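Local coordinates for glucanase (Clostridium thermocellum, PDB 5GXX), which probably hydrolyses beta-1,4-glucosidic bonds within cellulose chains as a family 9 endoglucanase of the cellulosome, at residues A[119-122]-A[127-130]; A[365-370]-A[375-380]; A[379-384]-A[442-447]; A[396-401]-A[406-411]. The protein carries 1 engineered substitution. All coordinates share one frame; numbering follows the deposited sequence.

Contact 1: A[119-122]-A[127-130]; sequences HKWW and VIEK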
loop_
_atom_site.group_PDB
_atom_site.type_symbol
_atom_site.label_atom_id
_atom_site.label_comp_id
_atom_site.label_asym_id
_atom_site.label_seq_id
_atom_site.Cartn_x
_atom_site.Cartn_y
_atom_site.Cartn_z
ATOM N N HIS A 119 23.139 -4.672 9.920
ATOM C CA HIS A 119 23.586 -3.655 8.976
ATOM C C HIS A 119 22.494 -3.172 8.042
ATOM O O HIS A 119 22.565 -2.058 7.525
ATOM C CB HIS A 119 24.792 -4.187 8.197
ATOM C CG HIS A 119 26.003 -4.348 9.058
ATOM N ND1 HIS A 119 27.228 -4.720 8.553
ATOM C CD2 HIS A 119 26.176 -4.169 10.389
ATOM C CE1 HIS A 119 28.107 -4.774 9.540
ATOM N NE2 HIS A 119 27.497 -4.434 10.660
ATOM N N LYS A 120 21.449 -3.977 7.873
ATOM C CA LYS A 120 20.374 -3.578 6.969
ATOM C C LYS A 120 19.551 -2.408 7.515
ATOM O O LYS A 120 18.883 -1.699 6.758
ATOM C CB LYS A 120 19.488 -4.793 6.708
ATOM C CG LYS A 120 18.639 -4.701 5.468
ATOM C CD LYS A 120 17.888 -6.022 5.288
ATOM C CE LYS A 120 16.593 -5.841 4.508
ATOM N NZ LYS A 120 16.776 -4.976 3.305
ATOM N N TRP A 121 19.634 -2.178 8.824
ATOM C CA TRP A 121 18.813 -1.174 9.497
ATOM C C TRP A 121 19.703 -0.037 9.991
ATOM O O TRP A 121 20.801 -0.284 10.495
ATOM C CB TRP A 121 18.070 -1.814 10.673
ATOM C CG TRP A 121 17.239 -0.867 11.499
ATOM C CD1 TRP A 121 16.008 -0.364 11.188
ATOM C CD2 TRP A 121 17.587 -0.322 12.776
ATOM N NE1 TRP A 121 15.562 0.456 12.202
ATOM C CE2 TRP A 121 16.515 0.504 13.186
ATOM C CE3 TRP A 121 18.706 -0.450 13.613
ATOM C CZ2 TRP A 121 16.517 1.196 14.401
ATOM C CZ3 TRP A 121 18.705 0.236 14.819
ATOM C CH2 TRP A 121 17.616 1.044 15.202
ATOM N N TRP A 122 19.197 1.185 9.862
ATOM C CA TRP A 122 19.913 2.410 10.221
ATOM C C TRP A 122 19.098 3.111 11.313
ATOM O O TRP A 122 17.998 3.595 11.063
ATOM C CB TRP A 122 20.109 3.327 8.999
ATOM C CG TRP A 122 21.163 4.380 9.253
ATOM C CD1 TRP A 122 20.965 5.641 9.739
ATOM C CD2 TRP A 122 22.579 4.230 9.095
ATOM N NE1 TRP A 122 22.170 6.304 9.857
ATOM C CE2 TRP A 122 23.178 5.454 9.476
ATOM C CE3 TRP A 122 23.404 3.186 8.653
ATOM C CZ2 TRP A 122 24.562 5.660 9.420
ATOM C CZ3 TRP A 122 24.776 3.393 8.604
ATOM C CH2 TRP A 122 25.340 4.601 9.016
ATOM N N VAL A 127 16.886 1.862 20.484
ATOM C CA VAL A 127 15.578 1.456 19.956
ATOM C C VAL A 127 15.644 0.221 19.054
ATOM O O VAL A 127 14.614 -0.204 18.532
ATOM C CB VAL A 127 14.846 2.630 19.246
ATOM C CG1 VAL A 127 14.553 3.748 20.261
ATOM C CG2 VAL A 127 15.658 3.141 18.070
ATOM N N ILE A 128 16.814 -0.395 18.897
ATOM C CA ILE A 128 16.962 -1.514 17.942
ATOM C C ILE A 128 16.097 -2.742 18.265
ATOM O O ILE A 128 15.714 -3.487 17.357
ATOM C CB ILE A 128 18.450 -1.922 17.713
ATOM C CG1 ILE A 128 18.591 -2.761 16.434
ATOM C CG2 ILE A 128 18.995 -2.669 18.917
ATOM C CD1 ILE A 128 20.034 -2.955 15.985
ATOM N N GLU A 129 15.780 -2.961 19.539
ATOM C CA GLU A 129 14.956 -4.108 19.918
ATOM C C GLU A 129 13.505 -3.989 19.456
ATOM O O GLU A 129 12.806 -5.000 19.399
ATOM C CB GLU A 129 15.042 -4.368 21.424
ATOM C CG GLU A 129 16.448 -4.767 21.856
ATOM C CD GLU A 129 16.593 -4.945 23.357
ATOM O OE1 GLU A 129 15.830 -4.320 24.127
ATOM O OE2 GLU A 129 17.506 -5.684 23.768
ATOM N N LYS A 130 13.061 -2.782 19.112
ATOM C CA LYS A 130 11.755 -2.595 18.491
ATOM C C LYS A 130 11.763 -3.033 17.031
ATOM O O LYS A 130 10.714 -3.398 16.496
ATOM C CB LYS A 130 11.284 -1.140 18.601
ATOM C CG LYS A 130 11.033 -0.635 20.029
ATOM C CD LYS A 130 9.917 -1.379 20.771
ATOM C CE LYS A 130 8.544 -1.165 20.175
ATOM N NZ LYS A 130 7.477 -1.448 21.195
#
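V127 and W121 meet beside a short, weakly bonded helical turn: V127 O accepts a 3.1 Å hydrogen bond from K130 N, and this turn presents V127 and I128 to the indole of W121. Everything that touches across the contact is carbon. The work on the W121 side is done by the benzo part of the indole, through CE3, CZ3 and CH2, which lies against I128 at an oblique angle, neither flat on a face nor square at an edge. The tightest approach is W121 CZ3 to I128 CG1 at 3.4 Å. The side chain of I128 is extended, with CG1 opposite the backbone N (chi1 -163°), which lays CG1 and CD1 along the indole; I128 CD1 is 3.6 Å from W121 CZ3. At the far corner of the ring, V127 CG2 comes in near the ring plane, at the edge, 4.1 Å from W121 CH2. The indole reaches across because its CG also lies opposite the backbone N (chi1 177°). The polar end of the ring is engaged by another part of the protein: W121 NE1 hydrogen-bonds to I543 O, in the loop between strands 527-534 and 549-557 of the C-terminal beta-sandwich. The side chain of V127 touches I543 as well, and W121 O is bonded to R364 NE. The buried indole thus has two kinds of neighbour: its six-membered ring packs on V127 and I128 of the catalytic module, while its N-H is satisfied by a carbonyl of the beta-sandwich, so both modules fix its position.

Contact 2: A[365-370]-A[375-380]; sequences TAHGTW and DIPEKH
H367 and P377 approach from opposite directions, and the imidazole meets the proline carbonyl in its own plane. H367 NE2 donates to P377 O over 2.8 Å, nearly straight at 163°, on a lone pair in the carbonyl plane. The proline ring comes close to the same nitrogen, P377 CD lying 3.3 Å from H367 NE2. H380 crosses the H367 side chain at about a right angle, but the two rings are only obliquely related; what covers H380 is the backbone of its partner, H367 CA standing over the ring centre in a CH-pi contact 3.8 Å from the centroid. These residues join the end of helix 364-367, where G368 leaves the helix with positive phi, to the loop that doubles back on it through a cis peptide before P377. T369 supplies a second bond to this loop: with its hydroxyl set opposite the backbone N (chi1 -166°), OG1 donates to I376 O at 2.7 Å, tilted somewhat from the carbonyl plane. W370 crosses both I376 and P377 obliquely, its six-membered ring bringing CZ2 to 3.7 Å from I376 CG2 and CZ3 to 3.6 Å from P377 CD. R360 NH1 gives P377 O a second donor, while H380 NE2 is bonded to P361 O and H367 ND1 to W122 NE1.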
loop_
_atom_site.group_PDB
_atom_site.type_symbol
_atom_site.label_atom_id
_atom_site.label_comp_id
_atom_site.label_asym_id
_atom_site.label_seq_id
_atom_site.Cartn_x
_atom_site.Cartn_y
_atom_site.Cartn_z
ATOM N N THR A 365 24.219 5.688 15.666
ATOM C CA THR A 365 23.710 6.317 16.872
ATOM C C THR A 365 24.209 7.746 16.996
ATOM O O THR A 365 23.461 8.600 17.483
ATOM C CB THR A 365 23.995 5.454 18.109
ATOM O OG1 THR A 365 23.356 4.182 17.933
ATOM C CG2 THR A 365 23.412 6.078 19.379
ATOM N N ALA A 366 25.399 8.037 16.469
ATOM C CA ALA A 366 25.848 9.434 16.472
ATOM C C ALA A 366 25.040 10.292 15.503
ATOM O O ALA A 366 24.863 11.496 15.709
ATOM C CB ALA A 366 27.330 9.533 16.142
ATOM N N HIS A 367 24.549 9.674 14.432
ATOM C CA HIS A 367 23.735 10.344 13.430
ATOM C C HIS A 367 22.390 10.786 14.009
ATOM O O HIS A 367 22.035 11.965 13.902
ATOM C CB HIS A 367 23.565 9.413 12.228
ATOM C CG HIS A 367 22.701 9.965 11.138
ATOM N ND1 HIS A 367 21.913 9.159 10.342
ATOM C CD2 HIS A 367 22.489 11.235 10.716
ATOM C CE1 HIS A 367 21.260 9.910 9.472
ATOM N NE2 HIS A 367 21.593 11.173 9.677
ATOM N N GLY A 368 21.662 9.831 14.581
ATOM C CA GLY A 368 20.383 10.135 15.208
ATOM C C GLY A 368 19.224 10.279 14.237
ATOM O O GLY A 368 18.472 11.246 14.322
ATOM N N THR A 369 19.073 9.338 13.308
ATOM C CA THR A 369 17.868 9.345 12.494
ATOM C C THR A 369 16.618 8.866 13.247
ATOM O O THR A 369 16.684 8.310 14.353
ATOM C CB THR A 369 18.066 8.556 11.194
ATOM O OG1 THR A 369 16.996 8.866 10.293
ATOM C CG2 THR A 369 18.092 7.062 11.491
ATOM N N TRP A 370 15.462 9.107 12.628
ATOM C CA TRP A 370 14.196 8.562 13.105
ATOM C C TRP A 370 13.509 7.678 12.078
ATOM O O TRP A 370 12.457 7.089 12.371
ATOM C CB TRP A 370 13.235 9.672 13.544
ATOM C CG TRP A 370 13.061 10.794 12.543
ATOM C CD1 TRP A 370 12.042 10.943 11.635
ATOM C CD2 TRP A 370 13.950 11.897 12.330
ATOM N NE1 TRP A 370 12.217 12.111 10.911
ATOM C CE2 TRP A 370 13.392 12.700 11.307
ATOM C CE3 TRP A 370 15.149 12.313 12.938
ATOM C CZ2 TRP A 370 14.003 13.874 10.850
ATOM C CZ3 TRP A 370 15.754 13.485 12.483
ATOM C CH2 TRP A 370 15.189 14.245 11.438
ATOM N N ASP A 375 20.490 9.879 4.869
ATOM C CA ASP A 375 20.499 11.258 4.390
ATOM C C ASP A 375 19.673 12.214 5.242
ATOM O O ASP A 375 19.746 13.434 5.072
ATOM C CB ASP A 375 20.069 11.331 2.912
ATOM C CG ASP A 375 18.679 10.773 2.665
ATOM O OD1 ASP A 375 18.370 9.657 3.130
ATOM O OD2 ASP A 375 17.880 11.436 1.963
ATOM N N ILE A 376 18.859 11.660 6.139
ATOM C CA ILE A 376 18.014 12.476 7.010
ATOM C C ILE A 376 18.192 11.966 8.439
ATOM O O ILE A 376 17.994 10.764 8.670
ATOM C CB ILE A 376 16.531 12.424 6.572
ATOM C CG1 ILE A 376 16.354 13.121 5.211
ATOM C CG2 ILE A 376 15.659 13.062 7.642
ATOM C CD1 ILE A 376 14.970 12.959 4.562
ATOM N N PRO A 377 18.631 12.841 9.374
ATOM C CA PRO A 377 18.957 14.262 9.187
ATOM C C PRO A 377 20.250 14.477 8.396
ATOM O O PRO A 377 21.115 13.591 8.348
ATOM C CB PRO A 377 19.083 14.795 10.621
ATOM C CG PRO A 377 19.525 13.582 11.408
ATOM C CD PRO A 377 18.746 12.445 10.790
ATOM N N GLU A 378 20.348 15.625 7.731
ATOM C CA GLU A 378 21.499 15.875 6.866
ATOM C C GLU A 378 22.778 16.194 7.634
ATOM O O GLU A 378 23.877 16.076 7.087
ATOM C CB GLU A 378 21.193 16.966 5.837
ATOM C CG GLU A 378 20.920 18.330 6.431
ATOM C CD GLU A 378 20.724 19.414 5.383
ATOM O OE1 GLU A 378 20.334 19.099 4.235
ATOM O OE2 GLU A 378 20.973 20.591 5.727
ATOM N N LYS A 379 22.627 16.603 8.891
ATOM C CA LYS A 379 23.748 16.781 9.816
ATOM C C LYS A 379 23.583 15.818 10.975
ATOM O O LYS A 379 22.463 15.565 11.424
ATOM C CB LYS A 379 23.802 18.218 10.359
ATOM C CG LYS A 379 24.201 19.242 9.315
ATOM C CD LYS A 379 24.062 20.661 9.859
ATOM C CE LYS A 379 24.400 21.686 8.777
ATOM N NZ LYS A 379 25.870 21.880 8.610
ATOM N N HIS A 380 24.691 15.267 11.457
ATOM C CA HIS A 380 24.624 14.398 12.642
ATOM C C HIS A 380 24.120 15.189 13.846
ATOM O O HIS A 380 24.517 16.344 14.086
ATOM C CB HIS A 380 26.005 13.856 13.017
ATOM C CG HIS A 380 26.429 12.681 12.197
ATOM N ND1 HIS A 380 26.005 12.506 10.897
ATOM C CD2 HIS A 380 27.215 11.621 12.493
ATOM C CE1 HIS A 380 26.540 11.397 10.413
ATOM N NE2 HIS A 380 27.274 10.841 11.361
#

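Contact 3: A[379-384]-A[442-447]; sequences KHRHVL and QRDDEF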
loop_
_atom_site.group_PDB
_atom_site.type_symbol
_atom_site.label_atom_id
_atom_site.label_comp_id
_atom_site.label_asym_id
_atom_site.label_seq_id
_atom_site.Cartn_x
_atom_site.Cartn_y
_atom_site.Cartn_z
ATOM N N LYS A 379 22.627 16.603 8.891
ATOM C CA LYS A 379 23.748 16.781 9.816
ATOM C C LYS A 379 23.583 15.818 10.975
ATOM O O LYS A 379 22.463 15.565 11.424
ATOM C CB LYS A 379 23.802 18.218 10.359
ATOM C CG LYS A 379 24.201 19.242 9.315
ATOM C CD LYS A 379 24.062 20.661 9.859
ATOM C CE LYS A 379 24.400 21.686 8.777
ATOM N NZ LYS A 379 25.870 21.880 8.610
ATOM N N HIS A 380 24.691 15.267 11.457
ATOM C CA HIS A 380 24.624 14.398 12.642
ATOM C C HIS A 380 24.120 15.189 13.846
ATOM O O HIS A 380 24.517 16.344 14.086
ATOM C CB HIS A 380 26.005 13.856 13.017
ATOM C CG HIS A 380 26.429 12.681 12.197
ATOM N ND1 HIS A 380 26.005 12.506 10.897
ATOM C CD2 HIS A 380 27.215 11.621 12.493
ATOM C CE1 HIS A 380 26.540 11.397 10.413
ATOM N NE2 HIS A 380 27.274 10.841 11.361
ATOM N N ARG A 381 23.282 14.531 14.640
ATOM C CA ARG A 381 22.783 15.151 15.864
ATOM C C ARG A 381 23.783 15.123 17.016
ATOM O O ARG A 381 23.672 15.948 17.933
ATOM C CB ARG A 381 21.440 14.543 16.263
ATOM C CG ARG A 381 20.362 14.940 15.255
ATOM C CD ARG A 381 19.109 14.071 15.380
ATOM N NE ARG A 381 18.018 14.680 16.118
ATOM C CZ ARG A 381 16.901 14.035 16.449
ATOM N NH1 ARG A 381 16.746 12.747 16.162
ATOM N NH2 ARG A 381 15.955 14.676 17.121
ATOM N N HIS A 382 24.761 14.218 16.944
ATOM C CA HIS A 382 25.744 14.036 18.018
ATOM C C HIS A 382 27.171 14.065 17.522
ATOM O O HIS A 382 27.423 13.769 16.359
ATOM C CB HIS A 382 25.501 12.730 18.770
ATOM C CG HIS A 382 24.056 12.527 19.096
ATOM N ND1 HIS A 382 23.368 13.394 19.918
ATOM C CD2 HIS A 382 23.157 11.616 18.652
ATOM C CE1 HIS A 382 22.099 13.019 19.966
ATOM N NE2 HIS A 382 21.951 11.924 19.236
ATOM N N VAL A 383 28.089 14.410 18.425
ATOM C CA VAL A 383 29.511 14.472 18.079
ATOM C C VAL A 383 30.192 13.197 18.543
ATOM O O VAL A 383 30.258 12.931 19.740
ATOM C CB VAL A 383 30.226 15.656 18.747
ATOM C CG1 VAL A 383 31.680 15.753 18.283
ATOM C CG2 VAL A 383 29.495 16.936 18.400
ATOM N N LEU A 384 30.684 12.406 17.595
ATOM C CA LEU A 384 31.382 11.157 17.926
ATOM C C LEU A 384 32.860 11.450 18.242
ATOM O O LEU A 384 33.800 11.028 17.541
ATOM C CB LEU A 384 31.243 10.149 16.769
ATOM C CG LEU A 384 31.744 8.727 17.031
ATOM C CD1 LEU A 384 30.847 7.933 17.987
ATOM C CD2 LEU A 384 31.812 7.991 15.688
ATOM N N GLN A 442 23.663 21.138 21.535
ATOM C CA GLN A 442 22.415 21.771 21.125
ATOM C C GLN A 442 21.428 20.673 20.749
ATOM O O GLN A 442 21.715 19.847 19.887
ATOM C CB GLN A 442 22.671 22.674 19.912
ATOM C CG GLN A 442 21.439 23.406 19.379
ATOM C CD GLN A 442 20.741 24.249 20.431
ATOM O OE1 GLN A 442 19.575 24.012 20.754
ATOM N NE2 GLN A 442 21.453 25.230 20.980
ATOM N N ARG A 443 20.273 20.647 21.401
ATOM C CA ARG A 443 19.265 19.645 21.085
ATOM C C ARG A 443 18.210 20.215 20.143
ATOM O O ARG A 443 18.095 21.434 19.975
ATOM C CB ARG A 443 18.627 19.091 22.360
ATOM C CG ARG A 443 19.664 18.487 23.302
ATOM C CD ARG A 443 19.045 17.922 24.555
ATOM N NE ARG A 443 20.087 17.336 25.398
ATOM C CZ ARG A 443 19.861 16.569 26.461
ATOM N NH1 ARG A 443 18.624 16.287 26.842
ATOM N NH2 ARG A 443 20.882 16.063 27.134
ATOM N N ASP A 444 17.510 19.319 19.455
ATOM C CA ASP A 444 16.315 19.734 18.734
ATOM C C ASP A 444 15.125 18.991 19.331
ATOM O O ASP A 444 15.277 18.310 20.348
ATOM C CB ASP A 444 16.471 19.688 17.201
ATOM C CG ASP A 444 17.146 18.424 16.685
ATOM O OD1 ASP A 444 17.017 17.351 17.310
ATOM O OD2 ASP A 444 17.779 18.503 15.610
ATOM N N ASP A 445 13.934 19.178 18.766
ATOM C CA ASP A 445 12.721 18.624 19.372
ATOM C C ASP A 445 12.611 17.110 19.216
ATOM O O ASP A 445 12.962 16.552 18.171
ATOM C CB ASP A 445 11.484 19.351 18.835
ATOM C CG ASP A 445 11.411 20.804 19.285
ATOM O OD1 ASP A 445 11.806 21.141 20.427
ATOM O OD2 ASP A 445 10.923 21.624 18.477
ATOM N N GLU A 446 12.208 16.449 20.294
ATOM C CA GLU A 446 12.142 14.985 20.325
ATOM C C GLU A 446 10.734 14.400 20.207
ATOM O O GLU A 446 10.441 13.648 19.275
ATOM C CB GLU A 446 12.851 14.436 21.562
ATOM C CG GLU A 446 14.347 14.733 21.589
ATOM C CD GLU A 446 15.007 14.212 22.844
ATOM O OE1 GLU A 446 14.776 14.757 23.942
ATOM O OE2 GLU A 446 15.793 13.244 22.731
ATOM N N PHE A 447 9.874 14.743 21.156
ATOM C CA PHE A 447 8.475 14.330 21.135
ATOM C C PHE A 447 7.608 15.551 20.881
ATOM O O PHE A 447 7.691 16.544 21.610
ATOM C CB PHE A 447 8.095 13.706 22.481
ATOM C CG PHE A 447 8.805 12.404 22.766
ATOM C CD1 PHE A 447 10.074 12.399 23.348
ATOM C CD2 PHE A 447 8.232 11.196 22.393
ATOM C CE1 PHE A 447 10.718 11.205 23.606
ATOM C CE2 PHE A 447 8.867 9.989 22.623
ATOM C CZ PHE A 447 10.130 9.990 23.224
HETATM O O HOH W 1 22.685 18.701 17.877
#
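R381 and D444 form the charged part of this contact, a side-on salt bridge in which two guanidinium nitrogens converge on one carboxylate oxygen. D444 OD1 lies 2.9 Å from R381 NH2 and 3.1 Å from R381 NE, practically in the guanidinium plane for both. It receives NE on its syn lone pair; NH2 also comes from the syn side but well out of the carboxylate plane, since the two flat groups are turned 42° apart. A bend in the arginine chain (chi3 100°) swings the guanidinium round to the aspartate. The contact ties a loop of the catalytic module to the linker that runs from helix 412-429 to strand 447-456, the first strand of the C-terminal beta-sandwich. Further polar bonds fix the arginine: NH2 also donates to R470 O, and NH1 to G368 O, so the guanidinium spans both modules. Water-mediated contact is made by the backbones: one water donates to R381 O at 2.9 Å and faces Q442 O at a distance of 2.5 Å, short enough to be treated with caution. Within the 379-384 loop, packing adds R381 CB, seated over the centre of one face of the H382 ring.

Contact 4: A[396-401]-A[406-411]; sequences DSYEDN and VKNEVA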
loop_
_atom_site.group_PDB
_atom_site.type_symbol
_atom_site.label_atom_id
_atom_site.label_comp_id
_atom_site.label_asym_id
_atom_site.label_seq_id
_atom_site.Cartn_x
_atom_site.Cartn_y
_atom_site.Cartn_z
ATOM N N ASP A 396 45.432 10.449 -1.494
ATOM C CA ASP A 396 45.074 11.420 -0.439
ATOM C C ASP A 396 43.663 11.999 -0.590
ATOM O O ASP A 396 43.308 12.906 0.161
ATOM C CB ASP A 396 46.095 12.577 -0.317
ATOM C CG ASP A 396 47.496 12.100 0.062
ATOM O OD1 ASP A 396 47.720 11.682 1.212
ATOM O OD2 ASP A 396 48.409 12.110 -0.785
ATOM N N SER A 397 42.856 11.482 -1.513
ATOM C CA SER A 397 41.534 12.065 -1.718
ATOM C C SER A 397 40.552 11.616 -0.645
ATOM O O SER A 397 40.597 10.506 -0.118
ATOM C CB SER A 397 40.997 11.776 -3.125
ATOM O OG SER A 397 40.658 10.412 -3.247
ATOM N N TYR A 398 39.602 12.492 -0.357
ATOM C CA TYR A 398 38.631 12.260 0.698
ATOM C C TYR A 398 37.507 13.284 0.604
ATOM O O TYR A 398 37.749 14.460 0.297
ATOM C CB TYR A 398 39.340 12.319 2.067
ATOM C CG TYR A 398 38.411 12.313 3.259
ATOM C CD1 TYR A 398 37.969 11.120 3.807
ATOM C CD2 TYR A 398 37.915 13.506 3.779
ATOM C CE1 TYR A 398 37.089 11.109 4.901
ATOM C CE2 TYR A 398 37.027 13.513 4.836
ATOM C CZ TYR A 398 36.619 12.314 5.395
ATOM O OH TYR A 398 35.750 12.328 6.465
ATOM N N GLU A 399 36.296 12.803 0.885
ATOM C CA GLU A 399 35.153 13.687 1.140
ATOM C C GLU A 399 34.382 13.117 2.317
ATOM O O GLU A 399 34.184 11.899 2.428
ATOM C CB GLU A 399 34.230 13.783 -0.080
ATOM C CG GLU A 399 34.824 14.432 -1.326
ATOM C CD GLU A 399 35.103 15.924 -1.201
ATOM O OE1 GLU A 399 34.557 16.591 -0.291
ATOM O OE2 GLU A 399 35.870 16.441 -2.042
ATOM N N ASP A 400 33.941 14.033 3.175
ATOM C CA ASP A 400 33.184 13.729 4.379
ATOM C C ASP A 400 31.729 13.470 3.998
ATOM O O ASP A 400 30.954 14.414 3.815
ATOM C CB ASP A 400 33.304 14.946 5.305
ATOM C CG ASP A 400 32.627 14.761 6.643
ATOM O OD1 ASP A 400 32.389 13.602 7.042
ATOM O OD2 ASP A 400 32.346 15.814 7.274
ATOM N N ASN A 401 31.372 12.198 3.852
ATOM C CA ASN A 401 30.084 11.809 3.294
ATOM C C ASN A 401 29.620 10.580 4.077
ATOM O O ASN A 401 30.358 9.591 4.194
ATOM C CB ASN A 401 30.309 11.513 1.805
ATOM C CG ASN A 401 29.092 10.950 1.102
ATOM O OD1 ASN A 401 28.019 10.791 1.688
ATOM N ND2 ASN A 401 29.264 10.634 -0.181
ATOM N N VAL A 406 33.444 3.235 3.414
ATOM C CA VAL A 406 34.878 2.917 3.474
ATOM C C VAL A 406 35.639 4.059 4.177
ATOM O O VAL A 406 36.148 3.891 5.288
ATOM C CB VAL A 406 35.434 2.613 2.061
ATOM C CG1 VAL A 406 36.936 2.336 2.131
ATOM C CG2 VAL A 406 34.683 1.431 1.460
ATOM N N LYS A 407 35.644 5.241 3.572
ATOM C CA LYS A 407 36.467 6.332 4.085
ATOM C C LYS A 407 35.960 6.868 5.417
ATOM O O LYS A 407 36.751 7.381 6.209
ATOM C CB LYS A 407 36.624 7.456 3.061
ATOM C CG LYS A 407 37.275 6.969 1.772
ATOM C CD LYS A 407 37.691 8.109 0.900
ATOM C CE LYS A 407 38.340 7.536 -0.352
ATOM N NZ LYS A 407 38.641 8.562 -1.391
ATOM N N ASN A 408 34.656 6.776 5.639
ATOM C CA ASN A 408 34.081 7.318 6.872
ATOM C C ASN A 408 33.671 6.249 7.889
ATOM O O ASN A 408 32.917 6.532 8.841
ATOM C CB ASN A 408 32.957 8.317 6.608
ATOM C CG ASN A 408 33.442 9.759 6.704
ATOM O OD1 ASN A 408 34.625 10.031 6.911
ATOM N ND2 ASN A 408 32.523 10.688 6.552
ATOM N N GLU A 409 34.146 5.023 7.677
ATOM C CA GLU A 409 34.032 3.957 8.674
ATOM C C GLU A 409 34.711 4.371 9.979
ATOM O O GLU A 409 35.701 5.108 9.957
ATOM C CB GLU A 409 34.607 2.627 8.148
ATOM C CG GLU A 409 34.469 1.419 9.083
ATOM C CD GLU A 409 33.048 1.049 9.447
ATOM O OE1 GLU A 409 32.210 1.922 9.768
ATOM O OE2 GLU A 409 32.743 -0.160 9.451
ATOM N N VAL A 410 34.137 3.925 11.087
ATOM C CA VAL A 410 34.710 4.113 12.423
ATOM C C VAL A 410 34.594 2.779 13.156
ATOM O O VAL A 410 33.658 2.017 12.902
ATOM C CB VAL A 410 33.982 5.245 13.219
ATOM C CG1 VAL A 410 34.300 6.614 12.617
ATOM C CG2 VAL A 410 32.472 4.982 13.287
ATOM N N ALA A 411 35.531 2.448 14.041
ATOM C CA ALA A 411 35.435 1.154 14.725
ATOM C C ALA A 411 36.354 1.078 15.927
ATOM O O ALA A 411 37.342 1.805 16.026
ATOM C CB ALA A 411 35.754 0.021 13.733
#
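Y398 CG stands opposite its backbone N (chi1 171°), and N408 takes an unusual chi1 of -99°; together these bring the phenol hydroxyl to the amide oxygen, with ring and amide planes steeply inclined to each other. Y398 OH donates to N408 OD1 at 2.6 Å, in the carbonyl plane and on a lone pair. The other end of the amide, N408 ND2, donates to D400 OD1 over 3.0 Å at 153°, using the anti lone pair of the carboxylate, and makes a weak bond to N401 O at 3.4 Å. D400 is itself held by the backbone nitrogens of Q359 and R360. K407, extended beyond CG, runs past Y398 in the reverse sense, its CB 4.0 Å from Y398 CD1, and NZ donates to S397 O at 3.0 Å from well above the carbonyl plane. K407 and N408 occupy the two middle positions of a type I turn from V406 to E409, and E409 OE2 hydrogen-bonds to a bound Tris molecule. With an acceptor at OD1 answered by a hydroxyl and a donor at ND2 answered by a carboxylate, the N408 amide has its rotation settled, and the turn that ends at E409 is fastened to the 396-401 loop.

How the contacts relate
Contacts 1, 2 and 4 lie within the family 9 catalytic region, whereas contact 3 reaches out to the linker before strand 447-456. Contacts 2 and 3 are nearest, with centres 8 Å apart; they share K379 and H380 and are stitched by H367 O to R381 N. Contact 1, about 14 Å from contact 2 between centres, precedes it in the chain and touches it through W122. Contact 4 is nested within the loop closed by contact 3, about 22 Å away between centres, where L384 packs on V410. Contact 4, the second segment of contact 2 and the first of contact 3 thus lie in the long connection between helices 364-367 and 412-429, and contacts 1, 2 and 3 all border the beta-sandwich module, contact 2 through W370.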